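Local coordinates for alpha-galactosidase (Lactobacillus brevis, PDB 3MI6), which probably hydrolyses terminal, non-reducing alpha-D-galactose residues from alpha-galactosides such as galactose oligosaccharides, galactomannans and galactolipids, at residues L14-T19 against Y151-H156; R453-D458 against S489-S494; A574-V579 against T588-R593. All blocks are in the same frame, centred on the assembly; numbering follows the deposited sequence.

Contact 1: L14-T19 against Y151-H156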
ATOM      1  N   LEU D  14      21.453  16.851 -26.548  1.00 39.01           N
ATOM      2  CA  LEU D  14      22.267  15.647 -26.513  1.00 37.82           C
ATOM      3  C   LEU D  14      21.462  14.361 -26.873  1.00 41.43           C
ATOM      4  O   LEU D  14      20.383  14.107 -26.318  1.00 42.77           O
ATOM      5  CB  LEU D  14      22.889  15.530 -25.121  1.00 39.12           C
ATOM      6  CG  LEU D  14      24.053  16.475 -24.757  1.00 41.04           C
ATOM      7  CD1 LEU D  14      23.637  17.929 -24.691  1.00 33.97           C
ATOM      8  CD2 LEU D  14      24.714  16.047 -23.436  1.00 38.79           C
ATOM      9  N   GLN D  15      21.976  13.568 -27.815  1.00 39.50           N
ATOM     10  CA  GLN D  15      21.346  12.304 -28.214  1.00 37.08           C
ATOM     11  C   GLN D  15      22.250  11.095 -28.031  1.00 39.32           C
ATOM     12  O   GLN D  15      23.315  10.992 -28.655  1.00 38.18           O
ATOM     13  CB  GLN D  15      20.882  12.333 -29.668  1.00 35.48           C
ATOM     14  CG  GLN D  15      19.637  13.161 -29.913  1.00 37.27           C
ATOM     15  CD  GLN D  15      19.018  12.848 -31.252  1.00 38.33           C
ATOM     16  OE1 GLN D  15      19.724  12.603 -32.225  1.00 39.78           O
ATOM     17  NE2 GLN D  15      17.696  12.835 -31.309  1.00 37.45           N
ATOM     18  N   THR D  16      21.818  10.179 -27.170  1.00 38.23           N
ATOM     19  CA  THR D  16      22.462   8.885 -27.060  1.00 37.76           C
ATOM     20  C   THR D  16      21.696   7.934 -27.990  1.00 41.14           C
ATOM     21  O   THR D  16      20.802   8.367 -28.728  1.00 41.81           O
ATOM     22  CB  THR D  16      22.457   8.381 -25.600  1.00 39.07           C
ATOM     23  OG1 THR D  16      21.168   8.601 -25.015  1.00 40.68           O
ATOM     24  CG2 THR D  16      23.464   9.135 -24.784  1.00 38.94           C
ATOM     25  N   ASP D  17      22.028   6.653 -27.982  1.00 37.36           N
ATOM     26  CA  ASP D  17      21.248   5.731 -28.779  1.00 38.06           C
ATOM     27  C   ASP D  17      19.731   5.801 -28.497  1.00 42.84           C
ATOM     28  O   ASP D  17      18.924   5.678 -29.429  1.00 42.69           O
ATOM     29  CB  ASP D  17      21.788   4.311 -28.658  1.00 38.67           C
ATOM     30  CG  ASP D  17      23.097   4.134 -29.399  1.00 40.90           C
ATOM     31  OD1 ASP D  17      23.474   5.087 -30.115  1.00 42.89           O
ATOM     32  OD2 ASP D  17      23.744   3.064 -29.277  1.00 41.12           O
ATOM     33  N   HIS D  18      19.335   6.041 -27.241  1.00 41.45           N
ATOM     34  CA  HIS D  18      17.911   5.979 -26.883  1.00 38.80           C
ATOM     35  C   HIS D  18      17.383   7.151 -26.058  1.00 39.73           C
ATOM     36  O   HIS D  18      16.182   7.237 -25.801  1.00 39.02           O
ATOM     37  CB  HIS D  18      17.589   4.645 -26.199  1.00 35.63           C
ATOM     38  CG  HIS D  18      18.141   3.460 -26.925  1.00 39.31           C
ATOM     39  ND1 HIS D  18      19.367   2.909 -26.624  1.00 41.17           N
ATOM     40  CD2 HIS D  18      17.650   2.743 -27.965  1.00 41.56           C
ATOM     41  CE1 HIS D  18      19.604   1.897 -27.441  1.00 41.31           C
ATOM     42  NE2 HIS D  18      18.577   1.772 -28.263  1.00 39.78           N
ATOM     43  N   THR D  19      18.259   8.061 -25.650  1.00 38.35           N
ATOM     44  CA  THR D  19      17.801   9.190 -24.846  1.00 36.02           C
ATOM     45  C   THR D  19      18.049  10.578 -25.464  1.00 37.89           C
ATOM     46  O   THR D  19      18.866  10.739 -26.378  1.00 38.87           O
ATOM     47  CB  THR D  19      18.337   9.095 -23.386  1.00 36.99           C
ATOM     48  OG1 THR D  19      19.664   9.622 -23.286  1.00 35.93           O
ATOM     49  CG2 THR D  19      18.355   7.647 -22.930  1.00 40.17           C
ATOM     50  N   TYR D 151      29.431  18.439 -20.313  1.00 40.30           N
ATOM     51  CA  TYR D 151      28.439  17.456 -20.686  1.00 36.74           C
ATOM     52  C   TYR D 151      29.125  16.581 -21.701  1.00 38.89           C
ATOM     53  O   TYR D 151      29.331  17.005 -22.826  1.00 41.02           O
ATOM     54  CB  TYR D 151      27.284  18.129 -21.409  1.00 33.92           C
ATOM     55  CG  TYR D 151      26.420  19.073 -20.599  1.00 35.72           C
ATOM     56  CD1 TYR D 151      26.732  20.424 -20.494  1.00 37.33           C
ATOM     57  CD2 TYR D 151      25.256  18.627 -19.985  1.00 34.24           C
ATOM     58  CE1 TYR D 151      25.921  21.300 -19.772  1.00 36.50           C
ATOM     59  CE2 TYR D 151      24.447  19.484 -19.258  1.00 33.54           C
ATOM     60  CZ  TYR D 151      24.774  20.820 -19.158  1.00 36.41           C
ATOM     61  OH  TYR D 151      23.958  21.666 -18.438  1.00 31.93           O
ATOM     62  N   SER D 152      29.497  15.369 -21.325  1.00 39.40           N
ATOM     63  CA  SER D 152      30.000  14.419 -22.310  1.00 38.59           C
ATOM     64  C   SER D 152      28.965  13.339 -22.627  1.00 39.39           C
ATOM     65  O   SER D 152      28.504  12.631 -21.738  1.00 40.02           O
ATOM     66  CB  SER D 152      31.282  13.780 -21.812  1.00 39.37           C
ATOM     67  OG  SER D 152      32.146  14.774 -21.317  1.00 39.61           O
ATOM     68  N   ILE D 153      28.595  13.236 -23.901  1.00 39.91           N
ATOM     69  CA  ILE D 153      27.724  12.177 -24.381  1.00 39.33           C
ATOM     70  C   ILE D 153      28.491  10.877 -24.607  1.00 39.60           C
ATOM     71  O   ILE D 153      29.571  10.873 -25.182  1.00 41.09           O
ATOM     72  CB  ILE D 153      27.023  12.590 -25.691  1.00 43.20           C
ATOM     73  CG1 ILE D 153      25.746  13.361 -25.382  1.00 45.96           C
ATOM     74  CG2 ILE D 153      26.618  11.385 -26.521  1.00 39.91           C
ATOM     75  CD1 ILE D 153      24.687  13.160 -26.441  1.00 42.46           C
ATOM     76  N   PHE D 154      27.928   9.772 -24.137  1.00 39.87           N
ATOM     77  CA  PHE D 154      28.461   8.440 -24.422  1.00 38.58           C
ATOM     78  C   PHE D 154      27.344   7.595 -25.015  1.00 41.59           C
ATOM     79  O   PHE D 154      26.817   6.701 -24.364  1.00 43.62           O
ATOM     80  CB  PHE D 154      28.965   7.797 -23.146  1.00 36.00           C
ATOM     81  CG  PHE D 154      30.333   8.243 -22.740  1.00 34.67           C
ATOM     82  CD1 PHE D 154      30.501   9.341 -21.956  1.00 32.99           C
ATOM     83  CD2 PHE D 154      31.444   7.532 -23.122  1.00 35.71           C
ATOM     84  CE1 PHE D 154      31.740   9.727 -21.575  1.00 35.66           C
ATOM     85  CE2 PHE D 154      32.687   7.921 -22.736  1.00 38.21           C
ATOM     86  CZ  PHE D 154      32.836   9.018 -21.964  1.00 36.51           C
ATOM     87  N   PRO D 155      26.991   7.867 -26.269  1.00 41.96           N
ATOM     88  CA  PRO D 155      25.747   7.414 -26.890  1.00 39.27           C
ATOM     89  C   PRO D 155      25.467   5.925 -26.736  1.00 40.55           C
ATOM     90  O   PRO D 155      24.302   5.553 -26.594  1.00 41.43           O
ATOM     91  CB  PRO D 155      25.966   7.736 -28.363  1.00 41.97           C
ATOM     92  CG  PRO D 155      27.459   7.859 -28.508  1.00 41.95           C
ATOM     93  CD  PRO D 155      27.899   8.481 -27.248  1.00 42.93           C
ATOM     94  N   HIS D 156      26.494   5.083 -26.759  1.00 39.34           N
ATOM     95  CA  HIS D 156      26.233   3.635 -26.832  1.00 43.03           C
ATOM     96  C   HIS D 156      25.891   2.935 -25.495  1.00 42.62           C
ATOM     97  O   HIS D 156      25.485   1.771 -25.477  1.00 44.30           O
ATOM     98  CB  HIS D 156      27.349   2.903 -27.606  1.00 40.97           C
ATOM     99  CG  HIS D 156      27.620   3.497 -28.954  1.00 45.77           C
ATOM    100  ND1 HIS D 156      26.629   3.696 -29.892  1.00 43.94           N
ATOM    101  CD2 HIS D 156      28.764   3.962 -29.511  1.00 45.16           C
ATOM    102  CE1 HIS D 156      27.150   4.257 -30.970  1.00 43.05           C
ATOM    103  NE2 HIS D 156      28.444   4.426 -30.763  1.00 46.33           N
TER
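The imidazole of His-156 meets the carboxylate of Asp-17 at its edge and the pyrrolidine of Pro-155 on one face. ND1 of His-156 donates to OD2 of Asp-17 over 3.0 Å, with the oxygen lying in the ring plane and the N-H pointing almost straight at it. On the carboxylate the bond arrives on the syn side of OD2, and the two flat groups are turned 56° against each other. The other ring nitrogen, NE2, is bound to Asp-130, so acidic groups hold the imidazole from two positions. Around the ring of Tyr-151, CD2 of Leu-14 comes in obliquely, passing CB of Tyr-151 at 3.9 Å; the phenol also stacks with Phe-23, and its hydroxyl is bound to Glu-76.

Each segment carries a strand end into the turn of an antiparallel hairpin, 11-15 into 19-25 and 146-154 into 159-167. The two hairpins belong to different sheets of the N-terminal part of this family 36 enzyme, and where they meet, residues 14-17 and 151-156 run almost the same way, 11° apart. Asp-17 N donates to Pro-155 O at 2.9 Å, a nearly linear bond from turn to turn.

Between the strand ends the packing is apolar. Leu-14 and Ile-153 lie alongside each other, pointing opposite ways, with CG1 of Ile-153 lying 3.5 Å from CD2 of Leu-14. Thr-16 splits its two branches: OG1 stands between its own backbone N and carbonyl carbon (chi1 44°), where it accepts from Thr-19 N in an ST motif and is also hydrogen-bonded to Asp-158, while CG2 is left to rest 3.6 Å from CA of Pro-155.

Contact 2: R453-D458 against S489-S494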
ATOM      1  N   ARG D 453      48.325  17.285   3.346  1.00 48.67           N
ATOM      2  CA  ARG D 453      49.712  17.729   3.250  1.00 48.17           C
ATOM      3  C   ARG D 453      50.489  16.901   2.239  1.00 47.73           C
ATOM      4  O   ARG D 453      50.579  15.680   2.363  1.00 45.15           O
ATOM      5  CB  ARG D 453      50.399  17.611   4.605  1.00 50.94           C
ATOM      6  CG  ARG D 453      49.732  18.357   5.720  1.00 50.11           C
ATOM      7  CD  ARG D 453      50.078  17.715   7.043  1.00 50.04           C
ATOM      8  NE  ARG D 453      49.928  18.659   8.140  1.00 54.94           N
ATOM      9  CZ  ARG D 453      50.946  19.217   8.789  1.00 58.71           C
ATOM     10  NH1 ARG D 453      52.197  18.913   8.459  1.00 56.89           N
ATOM     11  NH2 ARG D 453      50.710  20.072   9.776  1.00 59.13           N
ATOM     12  N   PRO D 454      51.058  17.566   1.234  1.00 49.01           N
ATOM     13  CA  PRO D 454      51.875  16.869   0.238  1.00 46.39           C
ATOM     14  C   PRO D 454      53.118  16.203   0.830  1.00 45.56           C
ATOM     15  O   PRO D 454      53.665  15.299   0.213  1.00 45.23           O
ATOM     16  CB  PRO D 454      52.250  17.983  -0.742  1.00 48.55           C
ATOM     17  CG  PRO D 454      51.135  18.961  -0.619  1.00 49.04           C
ATOM     18  CD  PRO D 454      50.734  18.941   0.824  1.00 48.29           C
ATOM     19  N   GLU D 455      53.571  16.623   2.002  1.00 46.51           N
ATOM     20  CA  GLU D 455      54.699  15.926   2.611  1.00 46.87           C
ATOM     21  C   GLU D 455      54.265  14.528   3.037  1.00 46.80           C
ATOM     22  O   GLU D 455      55.041  13.580   2.995  1.00 46.56           O
ATOM     23  CB  GLU D 455      55.329  16.721   3.779  1.00 47.83           C
ATOM     24  CG  GLU D 455      54.420  17.018   4.984  1.00 53.09           C
ATOM     25  CD  GLU D 455      53.790  18.428   4.960  1.00 59.28           C
ATOM     26  OE1 GLU D 455      53.473  18.949   3.856  1.00 56.89           O
ATOM     27  OE2 GLU D 455      53.599  19.008   6.058  1.00 56.25           O
ATOM     28  N   VAL D 456      53.006  14.403   3.430  1.00 48.18           N
ATOM     29  CA  VAL D 456      52.475  13.122   3.872  1.00 48.58           C
ATOM     30  C   VAL D 456      52.360  12.123   2.722  1.00 45.92           C
ATOM     31  O   VAL D 456      52.763  10.968   2.859  1.00 46.80           O
ATOM     32  CB  VAL D 456      51.112  13.289   4.568  1.00 48.10           C
ATOM     33  CG1 VAL D 456      50.508  11.937   4.904  1.00 45.08           C
ATOM     34  CG2 VAL D 456      51.273  14.127   5.821  1.00 48.70           C
ATOM     35  N   VAL D 457      51.826  12.568   1.591  1.00 42.30           N
ATOM     36  CA  VAL D 457      51.689  11.703   0.423  1.00 44.08           C
ATOM     37  C   VAL D 457      53.057  11.179  -0.053  1.00 44.44           C
ATOM     38  O   VAL D 457      53.189  10.000  -0.406  1.00 41.36           O
ATOM     39  CB  VAL D 457      50.883  12.407  -0.719  1.00 43.37           C
ATOM     40  CG1 VAL D 457      50.762  11.520  -1.929  1.00 41.21           C
ATOM     41  CG2 VAL D 457      49.491  12.770  -0.234  1.00 44.13           C
ATOM     42  N   ASP D 458      54.070  12.054  -0.017  1.00 46.40           N
ATOM     43  CA  ASP D 458      55.441  11.711  -0.427  1.00 44.43           C
ATOM     44  C   ASP D 458      56.050  10.631   0.445  1.00 43.33           C
ATOM     45  O   ASP D 458      56.708   9.716  -0.045  1.00 44.83           O
ATOM     46  CB  ASP D 458      56.347  12.938  -0.392  1.00 45.03           C
ATOM     47  CG  ASP D 458      56.064  13.924  -1.519  1.00 51.78           C
ATOM     48  OD1 ASP D 458      55.430  13.541  -2.539  1.00 47.94           O
ATOM     49  OD2 ASP D 458      56.497  15.095  -1.373  1.00 52.91           O
ATOM     50  N   SER D 489      43.382  21.051  10.074  1.00 43.84           N
ATOM     51  CA  SER D 489      44.671  20.943   9.423  1.00 46.41           C
ATOM     52  C   SER D 489      45.457  22.203   9.755  1.00 48.62           C
ATOM     53  O   SER D 489      44.982  23.313   9.518  1.00 47.64           O
ATOM     54  CB  SER D 489      44.484  20.810   7.911  1.00 48.49           C
ATOM     55  OG  SER D 489      45.725  20.701   7.232  1.00 51.40           O
ATOM     56  N   SER D 490      46.644  22.037  10.323  1.00 49.50           N
ATOM     57  CA  SER D 490      47.516  23.182  10.588  1.00 51.88           C
ATOM     58  C   SER D 490      48.126  23.713   9.287  1.00 55.47           C
ATOM     59  O   SER D 490      48.605  24.847   9.219  1.00 58.22           O
ATOM     60  CB  SER D 490      48.606  22.815  11.596  1.00 49.66           C
ATOM     61  OG  SER D 490      49.227  21.583  11.269  1.00 54.07           O
ATOM     62  N   ARG D 491      48.084  22.881   8.252  1.00 56.94           N
ATOM     63  CA  ARG D 491      48.608  23.219   6.937  1.00 55.34           C
ATOM     64  C   ARG D 491      47.730  24.238   6.229  1.00 53.86           C
ATOM     65  O   ARG D 491      48.149  24.872   5.263  1.00 56.36           O
ATOM     66  CB  ARG D 491      48.697  21.950   6.088  1.00 59.60           C
ATOM     67  CG  ARG D 491      49.041  22.186   4.632  1.00 64.91           C
ATOM     68  CD  ARG D 491      50.375  22.909   4.522  1.00 72.16           C
ATOM     69  NE  ARG D 491      50.758  23.096   3.127  1.00 78.58           N
ATOM     70  CZ  ARG D 491      51.649  22.341   2.495  1.00 74.86           C
ATOM     71  NH1 ARG D 491      52.250  21.349   3.150  1.00 67.76           N
ATOM     72  NH2 ARG D 491      51.943  22.582   1.219  1.00 65.86           N
ATOM     73  N   LEU D 492      46.499  24.383   6.696  1.00 52.09           N
ATOM     74  CA  LEU D 492      45.552  25.272   6.038  1.00 51.87           C
ATOM     75  C   LEU D 492      45.300  26.464   6.943  1.00 51.85           C
ATOM     76  O   LEU D 492      45.473  26.368   8.160  1.00 54.29           O
ATOM     77  CB  LEU D 492      44.247  24.534   5.728  1.00 47.63           C
ATOM     78  CG  LEU D 492      44.381  23.242   4.911  1.00 49.34           C
ATOM     79  CD1 LEU D 492      43.075  22.461   4.884  1.00 45.79           C
ATOM     80  CD2 LEU D 492      44.850  23.527   3.487  1.00 48.61           C
ATOM     81  N   THR D 493      44.913  27.593   6.359  1.00 48.58           N
ATOM     82  CA  THR D 493      44.618  28.771   7.155  1.00 48.02           C
ATOM     83  C   THR D 493      43.247  28.628   7.816  1.00 48.14           C
ATOM     84  O   THR D 493      42.583  27.609   7.666  1.00 46.63           O
ATOM     85  CB  THR D 493      44.687  30.046   6.309  1.00 52.69           C
ATOM     86  OG1 THR D 493      43.551  30.118   5.442  1.00 50.98           O
ATOM     87  CG2 THR D 493      45.949  30.046   5.477  1.00 53.07           C
ATOM     88  N   SER D 494      42.829  29.644   8.560  1.00 49.90           N
ATOM     89  CA  SER D 494      41.539  29.599   9.230  1.00 44.49           C
ATOM     90  C   SER D 494      40.405  29.483   8.215  1.00 46.70           C
ATOM     91  O   SER D 494      39.463  28.716   8.403  1.00 45.72           O
ATOM     92  CB  SER D 494      41.355  30.852  10.076  1.00 44.20           C
ATOM     93  OG  SER D 494      42.508  31.082  10.863  1.00 52.59           O
TER
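Glu-455 OE1 and Arg-491 NH1 form a salt bridge across the contact, 2.8 Å long, with the oxygen at the edge of the guanidinium and the two flat groups nearly coplanar. The second carboxylate oxygen works within its own segment: OE2 of Glu-455 lies 2.8 Å from NH1 of Arg-453, a salt bridge whose hydrogen-bond geometry is weak. One carboxylate is thus shared by two arginines, whose guanidinium planes are turned 73° from each other. Glu-455 can reach both because CG is placed between the backbone N and the carbonyl carbon (chi1 61°) and the chain then bends at chi2.

Arg-453 runs extended from CG to NE and reaches past Arg-491 to the neighbouring turn residue. Its NH2 gives a weak hydrogen bond to Ser-490 OG at 2.6 Å, met at the guanidinium edge. On the way, CG of Arg-453 passes CB of Arg-491 at 3.8 Å, so the aliphatic parts of the two arginines pack together short of their charged ends. Pro-454 supplies a further surface: its CD lies over one face of the Arg-491 guanidinium, 3.7 Å from NH1. Asp-450, just ahead of the helix, accepts from Ser-489 OG and lies at long, weak ion-pair range of Arg-453 NE.

Arg-453 is the N-cap residue of helix 454-471, and Ser-489 to Leu-492 form a type I turn in the loop that follows strand 475-478. What results is a surface salt-bridge network tying the start of a barrel helix to the following beta-to-alpha loop of the TIM barrel.

Contact 3: A574-V579 against T588-R593; sequences AHVSAV and TSLKTR
Val-576 and the stem of Arg-593 make up the tight, buried part of this contact. CG1 of Val-576 lies 4.0 Å from CB of Arg-593 and 3.8 Å from CD1 of Leu-590, while its other methyl, CG2, rests 3.7 Å from the backbone O of Arg-593. The valine and leucine side chains are roughly perpendicular, and the strand residue presses against two residues one turn apart on the helix.

From this apolar base the arginine turns: its chain bends at chi3 (-61°), which carries the guanidinium alongside the backbone from Val-576 towards Val-579. There it is sandwiched. CA of Leu-590 lies on one face, 3.6 Å above the plane and nearer the edge of the group than its centre, and CB of Val-579 lies over the opposite face, 3.7 Å from NH1. The backbone O of Ser-577 comes to 2.7 Å from NE of Arg-593, approaching obliquely, and the carbonyl O of Thr-588 sits at the edge, in the guanidinium plane. The charged group is therefore surrounded largely by backbone and aliphatic surface.

Val-579 marks the more open side, partly exposed like the adjoining Ala-578, although its CG2 still comes 3.3 Å from Thr-588 N.

Strand 572-576, the seventh of the parallel barrel, passes here into its beta-alpha-beta crossover, through helix 590-597 to strand 601-604. Val-576 also touches Leu-602 and Tyr-604 of that last strand; Leu-590 packs against Gln-618 and Val-619 of helix 613-628, and Thr-588 and Thr-592 lie on Ala-553 at the start of helix 553-566.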
ATOM      1  N   ALA D 574      34.575 -11.195  -3.054  1.00 35.40           N
ATOM      2  CA  ALA D 574      33.741 -12.053  -2.222  1.00 33.64           C
ATOM      3  C   ALA D 574      34.521 -13.285  -1.792  1.00 35.02           C
ATOM      4  O   ALA D 574      34.968 -14.048  -2.629  1.00 36.28           O
ATOM      5  CB  ALA D 574      32.506 -12.468  -2.978  1.00 31.60           C
ATOM      6  N   HIS D 575      34.691 -13.492  -0.493  1.00 36.97           N
ATOM      7  CA  HIS D 575      35.432 -14.665  -0.030  1.00 38.22           C
ATOM      8  C   HIS D 575      34.522 -15.707   0.639  1.00 35.80           C
ATOM      9  O   HIS D 575      33.603 -15.363   1.364  1.00 36.49           O
ATOM     10  CB  HIS D 575      36.548 -14.268   0.942  1.00 37.57           C
ATOM     11  CG  HIS D 575      37.494 -13.232   0.414  1.00 40.03           C
ATOM     12  ND1 HIS D 575      38.371 -12.545   1.230  1.00 43.40           N
ATOM     13  CD2 HIS D 575      37.716 -12.777  -0.841  1.00 40.38           C
ATOM     14  CE1 HIS D 575      39.084 -11.702   0.503  1.00 41.20           C
ATOM     15  NE2 HIS D 575      38.709 -11.824  -0.757  1.00 42.00           N
ATOM     16  N   VAL D 576      34.791 -16.984   0.401  1.00 34.24           N
ATOM     17  CA  VAL D 576      34.146 -18.045   1.159  1.00 35.72           C
ATOM     18  C   VAL D 576      34.753 -18.090   2.550  1.00 39.02           C
ATOM     19  O   VAL D 576      35.957 -18.287   2.689  1.00 37.72           O
ATOM     20  CB  VAL D 576      34.383 -19.416   0.518  1.00 36.89           C
ATOM     21  CG1 VAL D 576      33.939 -20.529   1.466  1.00 34.52           C
ATOM     22  CG2 VAL D 576      33.680 -19.508  -0.844  1.00 34.36           C
ATOM     23  N   SER D 577      33.928 -17.911   3.583  1.00 39.16           N
ATOM     24  CA  SER D 577      34.458 -17.818   4.944  1.00 39.74           C
ATOM     25  C   SER D 577      34.081 -18.989   5.841  1.00 39.01           C
ATOM     26  O   SER D 577      33.349 -19.884   5.446  1.00 38.64           O
ATOM     27  CB  SER D 577      34.050 -16.506   5.603  1.00 38.23           C
ATOM     28  OG  SER D 577      32.670 -16.507   5.882  1.00 39.74           O
ATOM     29  N   ALA D 578      34.610 -18.985   7.055  1.00 40.61           N
ATOM     30  CA  ALA D 578      34.375 -20.090   7.971  1.00 40.33           C
ATOM     31  C   ALA D 578      33.032 -19.961   8.684  1.00 40.75           C
ATOM     32  O   ALA D 578      32.416 -18.894   8.714  1.00 41.66           O
ATOM     33  CB  ALA D 578      35.518 -20.202   8.979  1.00 43.09           C
ATOM     34  N   VAL D 579      32.607 -21.058   9.293  1.00 42.94           N
ATOM     35  CA  VAL D 579      31.270 -21.178   9.851  1.00 38.77           C
ATOM     36  C   VAL D 579      31.369 -21.886  11.231  1.00 38.69           C
ATOM     37  O   VAL D 579      32.219 -22.762  11.418  1.00 36.78           O
ATOM     38  CB  VAL D 579      30.390 -21.922   8.803  1.00 37.75           C
ATOM     39  CG1 VAL D 579      30.137 -23.381   9.178  1.00 36.18           C
ATOM     40  CG2 VAL D 579      29.109 -21.151   8.503  1.00 38.98           C
ATOM     41  N   THR D 588      26.174 -22.240   7.553  1.00 35.42           N
ATOM     42  CA  THR D 588      25.747 -22.345   6.169  1.00 32.20           C
ATOM     43  C   THR D 588      26.511 -23.454   5.469  1.00 31.33           C
ATOM     44  O   THR D 588      27.654 -23.710   5.794  1.00 33.49           O
ATOM     45  CB  THR D 588      26.037 -21.017   5.470  1.00 33.54           C
ATOM     46  OG1 THR D 588      24.934 -20.115   5.687  1.00 34.78           O
ATOM     47  CG2 THR D 588      26.222 -21.236   4.004  1.00 33.55           C
ATOM     48  N   SER D 589      25.911 -24.122   4.500  1.00 32.09           N
ATOM     49  CA  SER D 589      26.671 -25.164   3.799  1.00 33.62           C
ATOM     50  C   SER D 589      27.891 -24.580   3.095  1.00 35.82           C
ATOM     51  O   SER D 589      27.904 -23.405   2.723  1.00 37.05           O
ATOM     52  CB  SER D 589      25.794 -25.876   2.773  1.00 34.46           C
ATOM     53  OG  SER D 589      25.392 -24.968   1.770  1.00 37.42           O
ATOM     54  N   LEU D 590      28.918 -25.389   2.882  1.00 34.56           N
ATOM     55  CA  LEU D 590      30.039 -24.906   2.084  1.00 34.16           C
ATOM     56  C   LEU D 590      29.615 -24.653   0.627  1.00 33.89           C
ATOM     57  O   LEU D 590      30.157 -23.781  -0.049  1.00 32.82           O
ATOM     58  CB  LEU D 590      31.209 -25.876   2.170  1.00 34.01           C
ATOM     59  CG  LEU D 590      32.453 -25.639   1.330  1.00 36.05           C
ATOM     60  CD1 LEU D 590      33.052 -24.273   1.593  1.00 33.56           C
ATOM     61  CD2 LEU D 590      33.433 -26.733   1.674  1.00 40.88           C
ATOM     62  N   LYS D 591      28.634 -25.415   0.154  1.00 35.41           N
ATOM     63  CA  LYS D 591      28.104 -25.250  -1.200  1.00 34.67           C
ATOM     64  C   LYS D 591      27.476 -23.872  -1.403  1.00 32.92           C
ATOM     65  O   LYS D 591      27.659 -23.246  -2.436  1.00 34.69           O
ATOM     66  CB  LYS D 591      27.089 -26.354  -1.510  1.00 35.51           C
ATOM     67  CG  LYS D 591      26.393 -26.232  -2.859  1.00 38.25           C
ATOM     68  CD  LYS D 591      25.105 -27.062  -2.905  1.00 35.71           C
ATOM     69  CE  LYS D 591      24.500 -27.017  -4.315  1.00 42.72           C
ATOM     70  NZ  LYS D 591      23.133 -27.656  -4.427  1.00 44.85           N
ATOM     71  N   THR D 592      26.745 -23.386  -0.417  1.00 31.52           N
ATOM     72  CA  THR D 592      26.092 -22.100  -0.562  1.00 31.47           C
ATOM     73  C   THR D 592      27.078 -20.930  -0.462  1.00 32.57           C
ATOM     74  O   THR D 592      27.067 -20.041  -1.316  1.00 31.45           O
ATOM     75  CB  THR D 592      24.947 -21.942   0.453  1.00 34.28           C
ATOM     76  OG1 THR D 592      23.977 -22.987   0.251  1.00 34.58           O
ATOM     77  CG2 THR D 592      24.274 -20.583   0.294  1.00 29.96           C
ATOM     78  N   ARG D 593      27.927 -20.931   0.572  1.00 32.22           N
ATOM     79  CA  ARG D 593      28.998 -19.935   0.699  1.00 30.96           C
ATOM     80  C   ARG D 593      29.784 -19.820  -0.602  1.00 31.73           C
ATOM     81  O   ARG D 593      30.070 -18.715  -1.069  1.00 31.48           O
ATOM     82  CB  ARG D 593      29.953 -20.238   1.866  1.00 30.47           C
ATOM     83  CG  ARG D 593      29.252 -20.531   3.158  1.00 34.03           C
ATOM     84  CD  ARG D 593      30.144 -20.423   4.370  1.00 37.94           C
ATOM     85  NE  ARG D 593      31.294 -21.338   4.400  1.00 38.99           N
ATOM     86  CZ  ARG D 593      31.285 -22.579   4.882  1.00 36.45           C
ATOM     87  NH1 ARG D 593      30.171 -23.117   5.349  1.00 35.41           N
ATOM     88  NH2 ARG D 593      32.400 -23.296   4.877  1.00 37.23           N
TER

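In the fold
The three contacts are widely separated, their centres 41 to 44 Å apart, and none touches another. Contact 1 joins hairpins of two different sheets in the N-terminal part, on the opposite side of the chain's centre from contact 3. Contacts 2 and 3 both belong to the TIM barrel, beside the fourth strand and at the seventh, three places apart in the barrel, and their nearest atoms remain about 26 Å from each other. Contact 3 alone comes near the predicted active site: the side chain of Ser-577 is about 10 Å from that of Asp-549, the likely proton donor, and about 11 Å from that of Lys-477, predicted to bind substrate. Contacts 1 and 2 lie away from it.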